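Aminopeptidase-like protein (Chaetomium thermophilum, PDB 5JM6) probably acts as a zinc-dependent aminopeptidase of the M18 family, assembling into a dodecamer linked to the Cvt pathway of selective autophagy. Local coordinates at residues R172-K183 with S276-A287; A139-K147 with S255-K263. All blocks are in the same frame, centred on the assembly; numbering follows the deposited sequence.

Overall arrangement
Contact 1 pairs the two long strands 174-183 and 277-286, and contact 2 ties the chain just after strand 139-141 to the start of helix 259-268. Their centres lie about 10 Å apart, and both reach one antiparallel sheet, because strand 277-286 also borders strand 139-141: a probable hydrogen bond joins Leu282 O of contact 1 to Leu141 N of contact 2 at 2.9 Å. Trp280 of contact 1 also packs against Gln257 of contact 2. Neither contact supplies a zinc ligand. The Glu283 side chain comes to about 13 Å from a bound zinc ion and about 11 Å from the side chain of the zinc-binding Glu340, whereas contact 2 lies away from the metal site.

Contact 1. Residues R172-K183 with S276-A287; sequences RDLSVGGRVIVK and SILNWELELFDA
Asp173 begins the pairing, its O accepting Ala287 N at 2.8 Å, while its carboxylate turns away to a salt bridge with Arg488 of a third subunit. Leu174 meets Leu284 methyl to methyl, CD1 to CD1 at 4.1 Å, the side chains crossing at about a right angle. Ser175 exchanges both backbone bonds with Phe285, and its CB lies off-centre over the phenyl ring, 4.1 Å from the centroid. A small side chain suits this place, since the ring folds back over the strand (Phe285 chi1 58°, CG between backbone N and carbonyl carbon), and the Ser175 OG bonds Val197 O. Val176 packs on the other face of the sheet, CG2 against Leu282 CB at 3.9 Å. Gly177 lets the Phe285 ring edge come up to its CA; at Gly178 a CB would be driven into Glu281 O and the carbonyl O of Gly177, so only glycine fits. The two chains form the second and third strands of the six-stranded sheet of the smaller domain that M18 peptidases carry inserted in their catalytic domain, with 190-196 at the edge beyond 174-183. Arg179 and Glu281, side by side, form a salt bridge: NE (2.9 Å) and NH2 (2.6 Å) both reach OE2, which lies in the guanidinium plane; NH2 comes on its syn side near the carboxylate plane, NE from well above it, the planes 69° apart. A second subunit adds Asp429, bridging Arg179, and Ser430, bonding Glu281 OE2. Val180 returns to the apolar face with Trp280 and Ile277, its CG1 3.6 Å from Ile277 CG2, under helix 259-268. After Ile181, which bonds Asn279 O and Leu278 N, a beta bulge at Leu278 shifts the register by one residue, pairing Val182 with Ile277. Lys183 N closes on Ser276 O, while NZ reaches Gly188 O.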
loop_
_atom_site.group_PDB
_atom_site.type_symbol
_atom_site.label_atom_id
_atom_site.label_comp_id
_atom_site.label_asym_id
_atom_site.label_seq_id
_atom_site.Cartn_x
_atom_site.Cartn_y
_atom_site.Cartn_z
ATOM N N ARG A 172 -13.076 34.913 -8.851
ATOM C CA ARG A 172 -13.589 36.092 -8.167
ATOM C C ARG A 172 -13.175 37.328 -8.952
ATOM O O ARG A 172 -12.146 37.319 -9.628
ATOM C CB ARG A 172 -13.071 36.170 -6.729
ATOM C CG ARG A 172 -13.392 34.954 -5.872
ATOM C CD ARG A 172 -14.824 34.981 -5.357
ATOM N NE ARG A 172 -15.066 33.905 -4.399
ATOM C CZ ARG A 172 -16.229 33.685 -3.794
ATOM N NH1 ARG A 172 -17.270 34.468 -4.044
ATOM N NH2 ARG A 172 -16.351 32.684 -2.934
ATOM N N ASP A 173 -13.962 38.396 -8.856
ATOM C CA ASP A 173 -13.633 39.611 -9.585
ATOM C C ASP A 173 -12.696 40.424 -8.712
ATOM O O ASP A 173 -13.108 40.988 -7.701
ATOM C CB ASP A 173 -14.890 40.425 -9.914
ATOM C CG ASP A 173 -15.829 39.711 -10.871
ATOM O OD1 ASP A 173 -15.628 38.508 -11.137
ATOM O OD2 ASP A 173 -16.781 40.362 -11.353
ATOM N N LEU A 174 -11.439 40.512 -9.126
ATOM C CA LEU A 174 -10.418 41.103 -8.276
ATOM C C LEU A 174 -10.044 42.491 -8.750
ATOM O O LEU A 174 -9.880 42.734 -9.945
ATOM C CB LEU A 174 -9.170 40.218 -8.229
ATOM C CG LEU A 174 -9.357 38.746 -7.864
ATOM C CD1 LEU A 174 -8.037 38.001 -8.002
ATOM C CD2 LEU A 174 -9.921 38.593 -6.458
ATOM N N SER A 175 -9.915 43.405 -7.799
ATOM C CA SER A 175 -9.418 44.732 -8.097
ATOM C C SER A 175 -8.068 44.889 -7.415
ATOM O O SER A 175 -7.596 43.972 -6.740
ATOM C CB SER A 175 -10.405 45.805 -7.634
ATOM O OG SER A 175 -10.124 47.052 -8.244
ATOM N N VAL A 176 -7.445 46.045 -7.596
ATOM C CA VAL A 176 -6.126 46.284 -7.036
ATOM C C VAL A 176 -6.128 47.613 -6.287
ATOM O O VAL A 176 -6.874 48.531 -6.631
ATOM C CB VAL A 176 -5.035 46.272 -8.139
ATOM C CG1 VAL A 176 -5.211 47.445 -9.092
ATOM C CG2 VAL A 176 -3.640 46.266 -7.529
ATOM N N GLY A 177 -5.316 47.697 -5.242
ATOM C CA GLY A 177 -5.220 48.905 -4.450
ATOM C C GLY A 177 -4.040 48.836 -3.509
ATOM O O GLY A 177 -3.402 47.794 -3.370
ATOM N N GLY A 178 -3.735 49.959 -2.875
ATOM C CA GLY A 178 -2.620 50.012 -1.958
ATOM C C GLY A 178 -2.018 51.397 -1.931
ATOM O O GLY A 178 -2.688 52.389 -2.218
ATOM N N ARG A 179 -0.742 51.460 -1.581
ATOM C CA ARG A 179 -0.039 52.728 -1.532
ATOM C C ARG A 179 1.055 52.813 -2.587
ATOM O O ARG A 179 1.631 51.803 -2.993
ATOM C CB ARG A 179 0.559 52.944 -0.150
ATOM C CG ARG A 179 1.605 51.921 0.218
ATOM C CD ARG A 179 2.291 52.335 1.490
ATOM N NE ARG A 179 3.311 51.385 1.907
ATOM C CZ ARG A 179 3.906 51.425 3.093
ATOM N NH1 ARG A 179 3.570 52.366 3.964
ATOM N NH2 ARG A 179 4.829 50.527 3.408
ATOM N N VAL A 180 1.329 54.036 -3.026
ATOM C CA VAL A 180 2.376 54.294 -4.001
ATOM C C VAL A 180 3.404 55.241 -3.401
ATOM O O VAL A 180 3.045 56.221 -2.747
ATOM C CB VAL A 180 1.808 54.908 -5.296
ATOM C CG1 VAL A 180 2.883 54.978 -6.368
ATOM C CG2 VAL A 180 0.613 54.107 -5.786
ATOM N N ILE A 181 4.681 54.949 -3.618
ATOM C CA ILE A 181 5.722 55.848 -3.155
ATOM C C ILE A 181 6.056 56.796 -4.299
ATOM O O ILE A 181 6.697 56.414 -5.277
ATOM C CB ILE A 181 6.971 55.077 -2.698
ATOM C CG1 ILE A 181 6.568 53.927 -1.772
ATOM C CG2 ILE A 181 7.944 56.001 -2.001
ATOM C CD1 ILE A 181 5.876 54.379 -0.502
ATOM N N VAL A 182 5.632 58.045 -4.146
ATOM C CA VAL A 182 5.690 59.020 -5.225
ATOM C C VAL A 182 6.768 60.055 -4.948
ATOM O O VAL A 182 7.022 60.415 -3.797
ATOM C CB VAL A 182 4.308 59.713 -5.424
ATOM C CG1 VAL A 182 4.445 61.116 -6.017
ATOM C CG2 VAL A 182 3.399 58.850 -6.289
ATOM N N LYS A 183 7.411 60.519 -6.013
ATOM C CA LYS A 183 8.361 61.605 -5.910
ATOM C C LYS A 183 7.669 62.892 -6.331
ATOM O O LYS A 183 7.390 63.093 -7.512
ATOM C CB LYS A 183 9.576 61.337 -6.792
ATOM C CG LYS A 183 10.714 62.292 -6.559
ATOM C CD LYS A 183 11.143 62.186 -5.110
ATOM C CE LYS A 183 12.651 62.237 -4.959
ATOM N NZ LYS A 183 13.050 62.369 -3.529
ATOM N N SER A 276 8.375 58.977 -11.791
ATOM C CA SER A 276 7.983 59.581 -10.520
ATOM C C SER A 276 7.533 58.547 -9.490
ATOM O O SER A 276 7.330 58.877 -8.321
ATOM C CB SER A 276 6.861 60.598 -10.735
ATOM O OG SER A 276 7.292 61.676 -11.544
ATOM N N ILE A 277 7.354 57.304 -9.924
ATOM C CA ILE A 277 6.990 56.237 -9.003
ATOM C C ILE A 277 8.237 55.451 -8.615
ATOM O O ILE A 277 8.861 54.800 -9.454
ATOM C CB ILE A 277 5.933 55.295 -9.608
ATOM C CG1 ILE A 277 4.671 56.088 -9.959
ATOM C CG2 ILE A 277 5.602 54.172 -8.639
ATOM C CD1 ILE A 277 3.547 55.247 -10.508
ATOM N N LEU A 278 8.616 55.552 -7.345
ATOM C CA LEU A 278 9.799 54.872 -6.828
ATOM C C LEU A 278 9.495 53.415 -6.485
ATOM O O LEU A 278 10.362 52.545 -6.592
ATOM C CB LEU A 278 10.341 55.607 -5.599
ATOM C CG LEU A 278 10.505 57.128 -5.719
ATOM C CD1 LEU A 278 10.977 57.731 -4.405
ATOM C CD2 LEU A 278 11.457 57.501 -6.847
ATOM N N ASN A 279 8.251 53.168 -6.088
ATOM C CA ASN A 279 7.787 51.852 -5.667
ATOM C C ASN A 279 6.301 51.940 -5.362
ATOM O O ASN A 279 5.738 53.034 -5.313
ATOM C CB ASN A 279 8.548 51.361 -4.431
ATOM C CG ASN A 279 8.873 49.881 -4.494
ATOM O OD1 ASN A 279 7.988 49.032 -4.391
ATOM N ND2 ASN A 279 10.154 49.565 -4.655
ATOM N N TRP A 280 5.659 50.795 -5.175
ATOM C CA TRP A 280 4.310 50.794 -4.636
ATOM C C TRP A 280 4.042 49.508 -3.875
ATOM O O TRP A 280 4.736 48.507 -4.055
ATOM C CB TRP A 280 3.254 50.999 -5.734
ATOM C CG TRP A 280 3.219 49.976 -6.847
ATOM C CD1 TRP A 280 3.392 48.625 -6.737
ATOM C CD2 TRP A 280 2.898 50.225 -8.221
ATOM N NE1 TRP A 280 3.248 48.026 -7.964
ATOM C CE2 TRP A 280 2.939 48.987 -8.891
ATOM C CE3 TRP A 280 2.596 51.378 -8.952
ATOM C CZ2 TRP A 280 2.687 48.870 -10.256
ATOM C CZ3 TRP A 280 2.351 51.257 -10.308
ATOM C CH2 TRP A 280 2.399 50.013 -10.945
ATOM N N GLU A 281 3.058 49.557 -2.989
ATOM C CA GLU A 281 2.609 48.367 -2.300
ATOM C C GLU A 281 1.162 48.119 -2.686
ATOM O O GLU A 281 0.260 48.794 -2.196
ATOM C CB GLU A 281 2.763 48.545 -0.790
ATOM C CG GLU A 281 3.450 47.394 -0.088
ATOM C CD GLU A 281 3.888 47.758 1.316
ATOM O OE1 GLU A 281 3.598 46.982 2.250
ATOM O OE2 GLU A 281 4.527 48.818 1.485
ATOM N N LEU A 282 0.940 47.126 -3.539
ATOM C CA LEU A 282 -0.390 46.881 -4.077
ATOM C C LEU A 282 -0.791 45.435 -3.852
ATOM O O LEU A 282 0.046 44.533 -3.887
ATOM C CB LEU A 282 -0.448 47.222 -5.570
ATOM C CG LEU A 282 -0.114 48.662 -5.971
ATOM C CD1 LEU A 282 -0.118 48.813 -7.480
ATOM C CD2 LEU A 282 -1.094 49.633 -5.343
ATOM N N GLU A 283 -2.078 45.224 -3.611
ATOM C CA GLU A 283 -2.603 43.887 -3.395
ATOM C C GLU A 283 -3.890 43.692 -4.179
ATOM O O GLU A 283 -4.490 44.655 -4.657
ATOM C CB GLU A 283 -2.846 43.641 -1.905
ATOM C CG GLU A 283 -3.746 44.676 -1.255
ATOM C CD GLU A 283 -3.766 44.567 0.257
ATOM O OE1 GLU A 283 -2.681 44.608 0.872
ATOM O OE2 GLU A 283 -4.870 44.442 0.828
ATOM N N LEU A 284 -4.301 42.440 -4.317
ATOM C CA LEU A 284 -5.572 42.127 -4.944
ATOM C C LEU A 284 -6.626 41.907 -3.869
ATOM O O LEU A 284 -6.357 41.284 -2.843
ATOM C CB LEU A 284 -5.445 40.896 -5.843
ATOM C CG LEU A 284 -4.390 41.021 -6.944
ATOM C CD1 LEU A 284 -4.333 39.763 -7.795
ATOM C CD2 LEU A 284 -4.661 42.247 -7.803
ATOM N N PHE A 285 -7.817 42.445 -4.096
ATOM C CA PHE A 285 -8.929 42.231 -3.182
ATOM C C PHE A 285 -10.199 41.985 -3.980
ATOM O O PHE A 285 -10.265 42.293 -5.169
ATOM C CB PHE A 285 -9.108 43.424 -2.238
ATOM C CG PHE A 285 -9.346 44.732 -2.942
ATOM C CD1 PHE A 285 -8.282 45.540 -3.307
ATOM C CD2 PHE A 285 -10.633 45.157 -3.230
ATOM C CE1 PHE A 285 -8.497 46.745 -3.951
ATOM C CE2 PHE A 285 -10.854 46.361 -3.873
ATOM C CZ PHE A 285 -9.784 47.155 -4.234
ATOM N N ASP A 286 -11.207 41.428 -3.322
ATOM C CA ASP A 286 -12.458 41.119 -3.994
ATOM C C ASP A 286 -13.259 42.396 -4.236
ATOM O O ASP A 286 -13.553 43.146 -3.303
ATOM C CB ASP A 286 -13.264 40.110 -3.174
ATOM C CG ASP A 286 -14.572 39.724 -3.836
ATOM O OD1 ASP A 286 -14.714 39.923 -5.064
ATOM O OD2 ASP A 286 -15.458 39.209 -3.124
ATOM N N ALA A 287 -13.606 42.630 -5.498
ATOM C CA ALA A 287 -14.296 43.850 -5.908
ATOM C C ALA A 287 -15.751 43.883 -5.462
ATOM O O ALA A 287 -16.387 44.936 -5.491
ATOM C CB ALA A 287 -14.219 44.010 -7.419
#

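Contact 2. Residues A139-K147 with S255-K263; sequences ARLKPTSVK and STQPPKLVK
The flat amide of Gln257 turns its NE2 edge toward Pro143, whose O lies near the amide plane, 2.8 Å from NE2; the same nitrogen gives a hydrogen bond in the amide plane to Thr256 OG1 (3.1 Å, 164° at the hydrogen). Trp280 of strand 277-286 comes in obliquely, its CZ2 near OE1, and the Ser145 hydroxyl is modelled too close to the amide to interpret. A bend at chi2 (-74°) brings the amide back to the loop although its CB points away; a long polar side chain suits a place between backbone oxygen and indole. Thr256 O accepts Val146 N at 3.2 Å, and the Thr144 methyl packs beside it, CG2 3.3 Å from Thr256 O, while Thr256 OG1 is also bonded to Phe253 O. Leu261 from the helix and Leu141 from the strand meet tip to tip, CD2 to CD2 at 3.7 Å, apolar because they fill the space between helix and sheet, where Leu141 also touches Trp280 and Leu282. Pro258 sits at the N-cap, its O accepting Val262 N in the first turn and its ring CD beside Ser145. The arrangement joins the loop that follows the inner strand 139-141 to the turn leading into helix 259-268 and, through Leu261, to its first turn; this helix covers one face of the antiparallel sheet in the inserted domain of this M18 fold.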
loop_
_atom_site.group_PDB
_atom_site.type_symbol
_atom_site.label_atom_id
_atom_site.label_comp_id
_atom_site.label_asym_id
_atom_site.label_seq_id
_atom_site.Cartn_x
_atom_site.Cartn_y
_atom_site.Cartn_z
ATOM N N ALA A 139 -3.423 39.092 -1.485
ATOM C CA ALA A 139 -2.359 38.704 -2.407
ATOM C C ALA A 139 -1.577 39.916 -2.901
ATOM O O ALA A 139 -2.088 40.719 -3.679
ATOM C CB ALA A 139 -2.937 37.935 -3.584
ATOM N N ARG A 140 -0.328 40.032 -2.463
ATOM C CA ARG A 140 0.476 41.203 -2.789
ATOM C C ARG A 140 1.215 41.051 -4.111
ATOM O O ARG A 140 1.708 39.973 -4.444
ATOM C CB ARG A 140 1.471 41.491 -1.663
ATOM C CG ARG A 140 0.788 41.799 -0.346
ATOM C CD ARG A 140 1.725 42.422 0.668
ATOM N NE ARG A 140 1.106 43.603 1.262
ATOM C CZ ARG A 140 0.470 43.615 2.429
ATOM N NH1 ARG A 140 0.374 42.507 3.152
ATOM N NH2 ARG A 140 -0.067 44.741 2.876
ATOM N N LEU A 141 1.274 42.147 -4.861
ATOM C CA LEU A 141 2.044 42.192 -6.093
ATOM C C LEU A 141 3.519 41.947 -5.807
ATOM O O LEU A 141 4.078 42.486 -4.852
ATOM C CB LEU A 141 1.863 43.538 -6.800
ATOM C CG LEU A 141 0.743 43.677 -7.834
ATOM C CD1 LEU A 141 -0.628 43.425 -7.219
ATOM C CD2 LEU A 141 0.798 45.051 -8.485
ATOM N N LYS A 142 4.140 41.120 -6.641
ATOM C CA LYS A 142 5.564 40.838 -6.544
ATOM C C LYS A 142 6.373 42.109 -6.793
ATOM O O LYS A 142 5.865 43.046 -7.409
ATOM C CB LYS A 142 5.950 39.754 -7.550
ATOM C CG LYS A 142 5.259 38.417 -7.328
ATOM C CD LYS A 142 6.281 37.305 -7.295
ATOM C CE LYS A 142 5.671 35.917 -7.159
ATOM N NZ LYS A 142 4.883 35.499 -8.350
ATOM N N PRO A 143 7.621 42.163 -6.295
ATOM C CA PRO A 143 8.509 43.266 -6.682
ATOM C C PRO A 143 8.579 43.454 -8.199
ATOM O O PRO A 143 8.492 44.586 -8.673
ATOM C CB PRO A 143 9.855 42.832 -6.106
ATOM C CG PRO A 143 9.470 42.131 -4.843
ATOM C CD PRO A 143 8.167 41.407 -5.152
ATOM N N THR A 144 8.717 42.364 -8.944
ATOM C CA THR A 144 8.480 42.406 -10.381
ATOM C C THR A 144 7.161 41.697 -10.648
ATOM O O THR A 144 7.075 40.473 -10.556
ATOM C CB THR A 144 9.616 41.735 -11.182
ATOM O OG1 THR A 144 10.849 42.422 -10.939
ATOM C CG2 THR A 144 9.313 41.765 -12.673
ATOM N N SER A 145 6.127 42.467 -10.967
ATOM C CA SER A 145 4.812 41.885 -11.207
ATOM C C SER A 145 4.565 41.538 -12.672
ATOM O O SER A 145 3.624 40.809 -12.986
ATOM C CB SER A 145 3.721 42.823 -10.682
ATOM O OG SER A 145 4.144 44.171 -10.683
ATOM N N VAL A 146 5.425 42.025 -13.561
ATOM C CA VAL A 146 5.262 41.750 -14.982
ATOM C C VAL A 146 5.519 40.267 -15.271
ATOM O O VAL A 146 6.291 39.605 -14.574
ATOM C CB VAL A 146 6.192 42.639 -15.849
ATOM C CG1 VAL A 146 7.614 42.098 -15.866
ATOM C CG2 VAL A 146 5.646 42.762 -17.266
ATOM N N LYS A 147 4.828 39.755 -16.285
ATOM C CA LYS A 147 4.924 38.360 -16.703
ATOM C C LYS A 147 4.921 38.297 -18.227
ATOM O O LYS A 147 4.494 39.247 -18.883
ATOM C CB LYS A 147 3.758 37.540 -16.139
ATOM C CG LYS A 147 3.825 37.246 -14.650
ATOM C CD LYS A 147 4.607 35.976 -14.363
ATOM C CE LYS A 147 4.183 35.361 -13.036
ATOM N NZ LYS A 147 4.933 34.117 -12.708
ATOM N N SER A 255 9.445 49.883 -15.050
ATOM C CA SER A 255 9.760 48.836 -16.015
ATOM C C SER A 255 9.533 47.424 -15.464
ATOM O O SER A 255 9.419 46.474 -16.236
ATOM C CB SER A 255 11.205 48.975 -16.496
ATOM O OG SER A 255 12.117 48.734 -15.441
ATOM N N THR A 256 9.467 47.278 -14.143
ATOM C CA THR A 256 9.265 45.956 -13.544
ATOM C C THR A 256 7.793 45.557 -13.484
ATOM O O THR A 256 7.462 44.442 -13.083
ATOM C CB THR A 256 9.840 45.875 -12.113
ATOM O OG1 THR A 256 9.263 46.903 -11.298
ATOM C CG2 THR A 256 11.351 46.028 -12.130
ATOM N N GLN A 257 6.918 46.462 -13.908
ATOM C CA GLN A 257 5.480 46.312 -13.714
ATOM C C GLN A 257 4.753 46.229 -15.053
ATOM O O GLN A 257 5.323 46.583 -16.085
ATOM C CB GLN A 257 4.938 47.485 -12.891
ATOM C CG GLN A 257 5.724 47.763 -11.624
ATOM C CD GLN A 257 5.468 46.732 -10.546
ATOM O OE1 GLN A 257 4.322 46.390 -10.258
ATOM N NE2 GLN A 257 6.537 46.217 -9.952
ATOM N N PRO A 258 3.508 45.722 -15.051
ATOM C CA PRO A 258 2.720 45.778 -16.287
ATOM C C PRO A 258 2.548 47.220 -16.748
ATOM O O PRO A 258 2.137 48.059 -15.945
ATOM C CB PRO A 258 1.379 45.162 -15.877
ATOM C CG PRO A 258 1.711 44.279 -14.724
ATOM C CD PRO A 258 2.808 44.986 -13.983
ATOM N N PRO A 259 2.858 47.507 -18.023
ATOM C CA PRO A 259 2.848 48.884 -18.533
ATOM C C PRO A 259 1.496 49.537 -18.332
ATOM O O PRO A 259 1.388 50.722 -18.013
ATOM C CB PRO A 259 3.143 48.713 -20.027
ATOM C CG PRO A 259 3.795 47.381 -20.144
ATOM C CD PRO A 259 3.175 46.531 -19.079
ATOM N N LYS A 260 0.463 48.727 -18.507
ATOM C CA LYS A 260 -0.908 49.187 -18.465
ATOM C C LYS A 260 -1.400 49.473 -17.055
ATOM O O LYS A 260 -2.288 50.301 -16.858
ATOM C CB LYS A 260 -1.803 48.157 -19.132
ATOM C CG LYS A 260 -2.373 48.692 -20.401
ATOM C CD LYS A 260 -3.211 47.700 -21.144
ATOM C CE LYS A 260 -3.160 48.059 -22.610
ATOM N NZ LYS A 260 -4.251 47.401 -23.357
ATOM N N LEU A 261 -0.827 48.778 -16.078
ATOM C CA LEU A 261 -1.146 49.041 -14.684
ATOM C C LEU A 261 -0.498 50.349 -14.249
ATOM O O LEU A 261 -1.114 51.153 -13.553
ATOM C CB LEU A 261 -0.686 47.887 -13.793
ATOM C CG LEU A 261 -0.969 48.009 -12.294
ATOM C CD1 LEU A 261 -2.463 48.114 -12.025
ATOM C CD2 LEU A 261 -0.368 46.832 -11.544
ATOM N N VAL A 262 0.744 50.557 -14.678
ATOM C CA VAL A 262 1.479 51.774 -14.352
ATOM C C VAL A 262 0.746 53.015 -14.861
ATOM O O VAL A 262 0.560 53.979 -14.117
ATOM C CB VAL A 262 2.907 51.741 -14.932
ATOM C CG1 VAL A 262 3.631 53.054 -14.661
ATOM C CG2 VAL A 262 3.683 50.570 -14.349
ATOM N N LYS A 263 0.321 52.989 -16.122
ATOM C CA LYS A 263 -0.418 54.114 -16.690
ATOM C C LYS A 263 -1.741 54.320 -15.968
ATOM O O LYS A 263 -2.175 55.453 -15.765
ATOM C CB LYS A 263 -0.687 53.913 -18.180
ATOM C CG LYS A 263 0.538 53.765 -19.053
ATOM C CD LYS A 263 0.106 53.607 -20.502
ATOM C CE LYS A 263 0.921 52.547 -21.215
ATOM N NZ LYS A 263 0.287 52.141 -22.500
#